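Local coordinates for protein aspartate-semialdehyde dehydrogenase (Candida albicans, PDB 3HSK) that catalyses the NADPH-dependent reductive dephosphorylation of 4-phospho-L-aspartate to L-aspartate semialdehyde, the second step from aspartate toward methionine and threonine, at residues S99-D102 with A103-G107; S277-F280 with A281-A285. One frame throughout, in Å; residues are numbered along the deposited sequence.

Interaction 1 (S99-D102 with A103-G107). With NAP (NADP nicotinamide-adenine-dinucleotide phosphate), chain C.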
loop_
_atom_site.group_PDB
_atom_site.type_symbol
_atom_site.label_atom_id
_atom_site.label_comp_id
_atom_site.label_asym_id
_atom_site.label_seq_id
_atom_site.Cartn_x
_atom_site.Cartn_y
_atom_site.Cartn_z
ATOM N N SER A 99 -21.235 -13.942 17.991
ATOM C CA SER A 99 -21.333 -14.794 16.805
ATOM C C SER A 99 -20.180 -14.632 15.813
ATOM O O SER A 99 -19.933 -13.541 15.283
ATOM C CB SER A 99 -22.685 -14.600 16.106
ATOM O OG SER A 99 -22.704 -15.204 14.825
ATOM N N GLY A 100 -19.476 -15.739 15.580
ATOM C CA GLY A 100 -18.474 -15.834 14.520
ATOM C C GLY A 100 -18.894 -16.870 13.494
ATOM O O GLY A 100 -18.058 -17.550 12.905
ATOM N N LEU A 101 -20.204 -16.985 13.296
ATOM C CA LEU A 101 -20.789 -17.919 12.338
ATOM C C LEU A 101 -20.428 -17.596 10.899
ATOM O O LEU A 101 -20.287 -16.427 10.527
ATOM C CB LEU A 101 -22.313 -17.930 12.467
ATOM C CG LEU A 101 -22.957 -18.785 13.556
ATOM C CD1 LEU A 101 -24.389 -18.334 13.757
ATOM C CD2 LEU A 101 -22.903 -20.275 13.214
ATOM N N ASP A 102 -20.278 -18.654 10.105
ATOM C CA ASP A 102 -20.122 -18.559 8.662
ATOM C C ASP A 102 -21.364 -17.872 8.086
ATOM O O ASP A 102 -22.492 -18.146 8.512
ATOM C CB ASP A 102 -19.936 -19.971 8.084
ATOM C CG ASP A 102 -19.989 -20.020 6.559
ATOM O OD1 ASP A 102 -19.525 -19.078 5.879
ATOM O OD2 ASP A 102 -20.490 -21.037 6.036
ATOM N N ALA A 103 -21.134 -16.973 7.130
ATOM C CA ALA A 103 -22.184 -16.149 6.528
ATOM C C ALA A 103 -23.275 -16.951 5.807
ATOM O O ALA A 103 -24.401 -16.472 5.643
ATOM C CB ALA A 103 -21.562 -15.110 5.587
ATOM N N ASP A 104 -22.934 -18.169 5.389
ATOM C CA ASP A 104 -23.866 -19.066 4.705
ATOM C C ASP A 104 -25.022 -19.497 5.607
ATOM O O ASP A 104 -26.111 -19.815 5.123
ATOM C CB ASP A 104 -23.132 -20.311 4.198
ATOM C CG ASP A 104 -22.036 -19.983 3.206
ATOM O OD1 ASP A 104 -22.262 -19.142 2.310
ATOM O OD2 ASP A 104 -20.942 -20.579 3.317
ATOM N N VAL A 105 -24.773 -19.508 6.916
ATOM C CA VAL A 105 -25.769 -19.952 7.889
ATOM C C VAL A 105 -26.167 -18.874 8.904
ATOM O O VAL A 105 -27.220 -18.974 9.539
ATOM C CB VAL A 105 -25.306 -21.238 8.631
ATOM C CG1 VAL A 105 -25.238 -22.418 7.659
ATOM C CG2 VAL A 105 -23.964 -21.026 9.331
ATOM N N ALA A 106 -25.327 -17.848 9.046
ATOM C CA ALA A 106 -25.540 -16.801 10.049
ATOM C C ALA A 106 -26.851 -16.032 9.851
ATOM O O ALA A 106 -27.523 -15.692 10.820
ATOM C CB ALA A 106 -24.354 -15.847 10.083
ATOM N N GLY A 107 -27.206 -15.773 8.594
ATOM C CA GLY A 107 -28.473 -15.128 8.252
ATOM C C GLY A 107 -29.658 -15.681 9.027
ATOM O O GLY A 107 -30.220 -14.991 9.882
HETATM P PA NAP C . -16.411 -21.889 9.212
HETATM O O1A NAP C . -15.701 -22.921 10.005
HETATM O O2A NAP C . -16.913 -22.453 7.935
HETATM O O5B NAP C . -17.622 -21.269 10.067
HETATM C C5B NAP C . -17.377 -20.594 11.278
HETATM C C4B NAP C . -18.211 -21.247 12.365
HETATM O O4B NAP C . -19.520 -21.489 11.875
HETATM C C3B NAP C . -17.626 -22.587 12.788
HETATM O O3B NAP C . -17.527 -22.648 14.189
HETATM C C2B NAP C . -18.626 -23.604 12.274
HETATM O O2B NAP C . -18.755 -24.721 13.118
HETATM C C1B NAP C . -19.919 -22.810 12.187
HETATM N N9A NAP C . -20.823 -23.390 11.175
HETATM C C8A NAP C . -20.540 -23.676 9.864
HETATM N N7A NAP C . -21.643 -24.205 9.292
HETATM C C5A NAP C . -22.627 -24.264 10.218
HETATM C C6A NAP C . -23.945 -24.715 10.174
HETATM N N6A NAP C . -24.452 -25.208 9.049
HETATM N N1A NAP C . -24.733 -24.648 11.313
HETATM C C2A NAP C . -24.214 -24.132 12.488
HETATM N N3A NAP C . -22.903 -23.693 12.521
HETATM C C4A NAP C . -22.123 -23.756 11.410
HETATM O O3 NAP C . -15.450 -20.624 8.942
HETATM P PN NAP C . -14.007 -20.218 9.536
HETATM O O1N NAP C . -13.436 -19.180 8.644
HETATM O O2N NAP C . -14.127 -19.937 10.985
HETATM O O5D NAP C . -13.148 -21.569 9.347
HETATM C C5D NAP C . -11.747 -21.559 9.526
HETATM C C4D NAP C . -10.973 -21.591 8.202
HETATM O O4D NAP C . -10.047 -22.669 8.236
HETATM C C3D NAP C . -11.834 -21.773 6.951
HETATM O O3D NAP C . -12.005 -20.558 6.252
HETATM C C2D NAP C . -11.097 -22.806 6.115
HETATM O O2D NAP C . -10.335 -22.185 5.100
HETATM C C1D NAP C . -10.160 -23.506 7.094
HETATM N N1N NAP C . -10.663 -24.858 7.459
HETATM C C2N NAP C . -10.014 -25.957 6.951
HETATM C C3N NAP C . -10.442 -27.251 7.265
HETATM C C7N NAP C . -9.543 -28.425 6.971
HETATM O O7N NAP C . -10.092 -29.726 6.911
HETATM N N7N NAP C . -8.239 -28.211 6.774
HETATM C C4N NAP C . -11.548 -27.422 8.102
HETATM C C5N NAP C . -12.208 -26.305 8.618
HETATM C C6N NAP C . -11.752 -25.029 8.288
HETATM P P2B NAP C . -18.209 -26.166 12.651
HETATM O O1X NAP C . -19.076 -27.211 13.301
HETATM O O2X NAP C . -16.775 -26.327 13.091
HETATM O O3X NAP C . -18.274 -26.308 11.148
#

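Interaction 2 (S277-F280 with A281-A285)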
loop_
_atom_site.group_PDB
_atom_site.type_symbol
_atom_site.label_atom_id
_atom_site.label_comp_id
_atom_site.label_asym_id
_atom_site.label_seq_id
_atom_site.Cartn_x
_atom_site.Cartn_y
_atom_site.Cartn_z
ATOM N N SER A 277 -5.090 8.641 3.376
ATOM C CA SER A 277 -5.096 10.041 2.979
ATOM C C SER A 277 -6.464 10.596 3.365
ATOM O O SER A 277 -7.474 9.886 3.243
ATOM C CB SER A 277 -4.922 10.139 1.468
ATOM O OG SER A 277 -4.220 11.303 1.108
ATOM N N LEU A 278 -6.503 11.848 3.829
ATOM C CA LEU A 278 -7.772 12.488 4.208
ATOM C C LEU A 278 -7.832 14.007 3.948
ATOM O O LEU A 278 -6.807 14.703 3.973
ATOM C CB LEU A 278 -8.117 12.180 5.672
ATOM C CG LEU A 278 -7.255 12.799 6.778
ATOM C CD1 LEU A 278 -7.769 14.184 7.184
ATOM C CD2 LEU A 278 -7.225 11.877 7.974
ATOM N N ARG A 279 -9.047 14.495 3.700
ATOM C CA ARG A 279 -9.332 15.922 3.543
ATOM C C ARG A 279 -10.544 16.310 4.387
ATOM O O ARG A 279 -11.543 15.587 4.408
ATOM C CB ARG A 279 -9.621 16.253 2.081
ATOM C CG ARG A 279 -9.875 17.731 1.822
ATOM C CD ARG A 279 -10.133 17.997 0.364
ATOM N NE ARG A 279 -11.399 17.419 -0.081
ATOM C CZ ARG A 279 -11.702 17.181 -1.356
ATOM N NH1 ARG A 279 -10.822 17.461 -2.317
ATOM N NH2 ARG A 279 -12.879 16.656 -1.673
ATOM N N PHE A 280 -10.450 17.450 5.071
ATOM C CA PHE A 280 -11.586 18.007 5.812
ATOM C C PHE A 280 -12.498 18.848 4.921
ATOM O O PHE A 280 -12.035 19.530 4.004
ATOM C CB PHE A 280 -11.110 18.828 7.015
ATOM C CG PHE A 280 -10.439 18.006 8.086
ATOM C CD1 PHE A 280 -9.056 18.034 8.235
ATOM C CD2 PHE A 280 -11.191 17.199 8.942
ATOM C CE1 PHE A 280 -8.430 17.281 9.225
ATOM C CE2 PHE A 280 -10.577 16.441 9.933
ATOM C CZ PHE A 280 -9.192 16.482 10.074
ATOM N N ALA A 281 -13.803 18.778 5.198
ATOM C CA ALA A 281 -14.805 19.594 4.499
ATOM C C ALA A 281 -14.671 21.081 4.855
ATOM O O ALA A 281 -14.841 21.953 3.993
ATOM C CB ALA A 281 -16.213 19.096 4.812
ATOM N N ASN A 282 -14.355 21.354 6.122
ATOM C CA ASN A 282 -14.239 22.725 6.620
ATOM C C ASN A 282 -12.822 23.249 6.490
ATOM O O ASN A 282 -11.864 22.551 6.828
ATOM C CB ASN A 282 -14.682 22.819 8.087
ATOM C CG ASN A 282 -16.103 22.331 8.307
ATOM O OD1 ASN A 282 -16.963 22.446 7.428
ATOM N ND2 ASN A 282 -16.357 21.780 9.491
ATOM N N ARG A 283 -12.700 24.484 6.010
ATOM C CA ARG A 283 -11.402 25.106 5.749
ATOM C C ARG A 283 -11.063 26.172 6.800
ATOM O O ARG A 283 -11.967 26.752 7.410
ATOM C CB ARG A 283 -11.355 25.702 4.333
ATOM C CG ARG A 283 -11.829 24.772 3.192
ATOM C CD ARG A 283 -11.265 23.343 3.278
ATOM N NE ARG A 283 -9.813 23.277 3.134
ATOM C CZ ARG A 283 -9.067 22.217 3.448
ATOM N NH1 ARG A 283 -9.630 21.114 3.944
ATOM N NH2 ARG A 283 -7.750 22.259 3.266
ATOM N N PRO A 284 -9.760 26.409 7.046
ATOM C CA PRO A 284 -8.665 25.677 6.435
ATOM C C PRO A 284 -8.343 24.405 7.230
ATOM O O PRO A 284 -8.819 24.234 8.358
ATOM C CB PRO A 284 -7.506 26.672 6.517
ATOM C CG PRO A 284 -7.766 27.426 7.778
ATOM C CD PRO A 284 -9.268 27.434 7.987
ATOM N N ALA A 285 -7.545 23.522 6.633
ATOM C CA ALA A 285 -7.010 22.362 7.333
ATOM C C ALA A 285 -6.253 22.821 8.572
ATOM O O ALA A 285 -5.625 23.882 8.553
ATOM C CB ALA A 285 -6.081 21.587 6.414
#

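Interaction 1 (S99-D102 with A103-G107)
Leu101 and Ala106 touch through their methylene and methyl carbons, CB to CB at 3.8 Å, where the loop runs into the helix. Beyond CB, the Leu101 side chain divides between helix and cofactor. With CG anti to the carbonyl carbon (chi1 -82°), CD1 runs past Ala106 CA and CD2 goes to NADP, 3.5 Å from N3A of the adenine. Val105 meets the same ring system: CG1 sits 3.2 Å from N6A and CG2 lies near C5A. The two residues thus line the adenine part of the NADP pocket. Asp102 O takes two backbone N-H groups. Ala106 N donates over 2.9 Å in the carbonyl plane, while Val105 N at 3.1 Å comes from above that plane. Asp102 N makes a weak hydrogen bond, 3.4 Å to O4B of the adenine-side ribose. Asp102 OD2 comes within 2.8 Å of Asp104 OD2, with the carboxylate planes 88° apart; one acid probably holds a proton. Residues 99-102 leave strand 96-99 and lead into helix 103-115 at the carboxyl ends of the parallel strands, as in a Rossmann-type domain. Leu101 also packs on Leu25 of neighbouring strand 20-25, and Ala106 on the loop residues Ala124 and Asn126.

Interaction 2 (S277-F280 with A281-A285)
Arg283 folds back over the end of the strand and brings its guanidinium to the backbone of Phe280. The motif is a strand-to-helix connection: strand 273-280 of the mixed sheet in the dimerisation domain ends here, and the chain turns through 281-285 before helix 288-297. Arg283 NH1 donates to Phe280 O over 2.9 Å. The bond is bent, with an N-H...O angle of 133°. The carbonyl oxygen lies at the guanidinium edge, near its plane. Two bends in the arginine chain, at chi2 (-45°) and chi3 (-64°), curl it back to this oxygen. One face of the guanidinium receives the backbone N of Ala285, 3.6 Å above the plane, so the group is bordered by both ends of the turn. A cis peptide bond before Pro284 lies in this returning part.

Asp350, in the loop just before the adjacent strand 351-357, binds both sides of the turn. Its OD2 forms a salt bridge with Arg283 NH1 and also accepts a hydrogen bond from Phe280 N. Its negative charge probably helps to hold the arginine in place. Arg279 points its guanidinium to another acid, Asp192, in a salt bridge through NE. The two arginine side chains cross at about a right angle, and their charged groups do not touch.

Phe280 is buried. Leu278 CD1 lies 3.7 Å above one face of its ring, offset toward the rim. The ring packs edge-to-face with Phe188, and Leu184 of helix 172-188 also touches the Phe280 side chain. The closest approach between the two arginines joins Arg279 CG to Arg283 NH1, at 4.0 Å.

Overall arrangement
Interactions 1 and 2 both lie where a strand gives way to the chain leading to a helix, but in different domains. Their centres are 39 Å apart, on opposite sides of the chain's centre, and they do not touch. Interaction 1 is partly buried in the NAD-binding domain and belongs to the cofactor pocket. Interaction 2 is a surface contact in the dimerisation domain, away from the annotated sites. In 99-107 the chain runs into a helix, and backbone N-H groups supply the hydrogen bonds between the segments. In 277-285 a charged side chain reaches back to a backbone carbonyl. Leu101 and Val105 line the adenine, whereas Phe280 packs the sheet against helix 172-188.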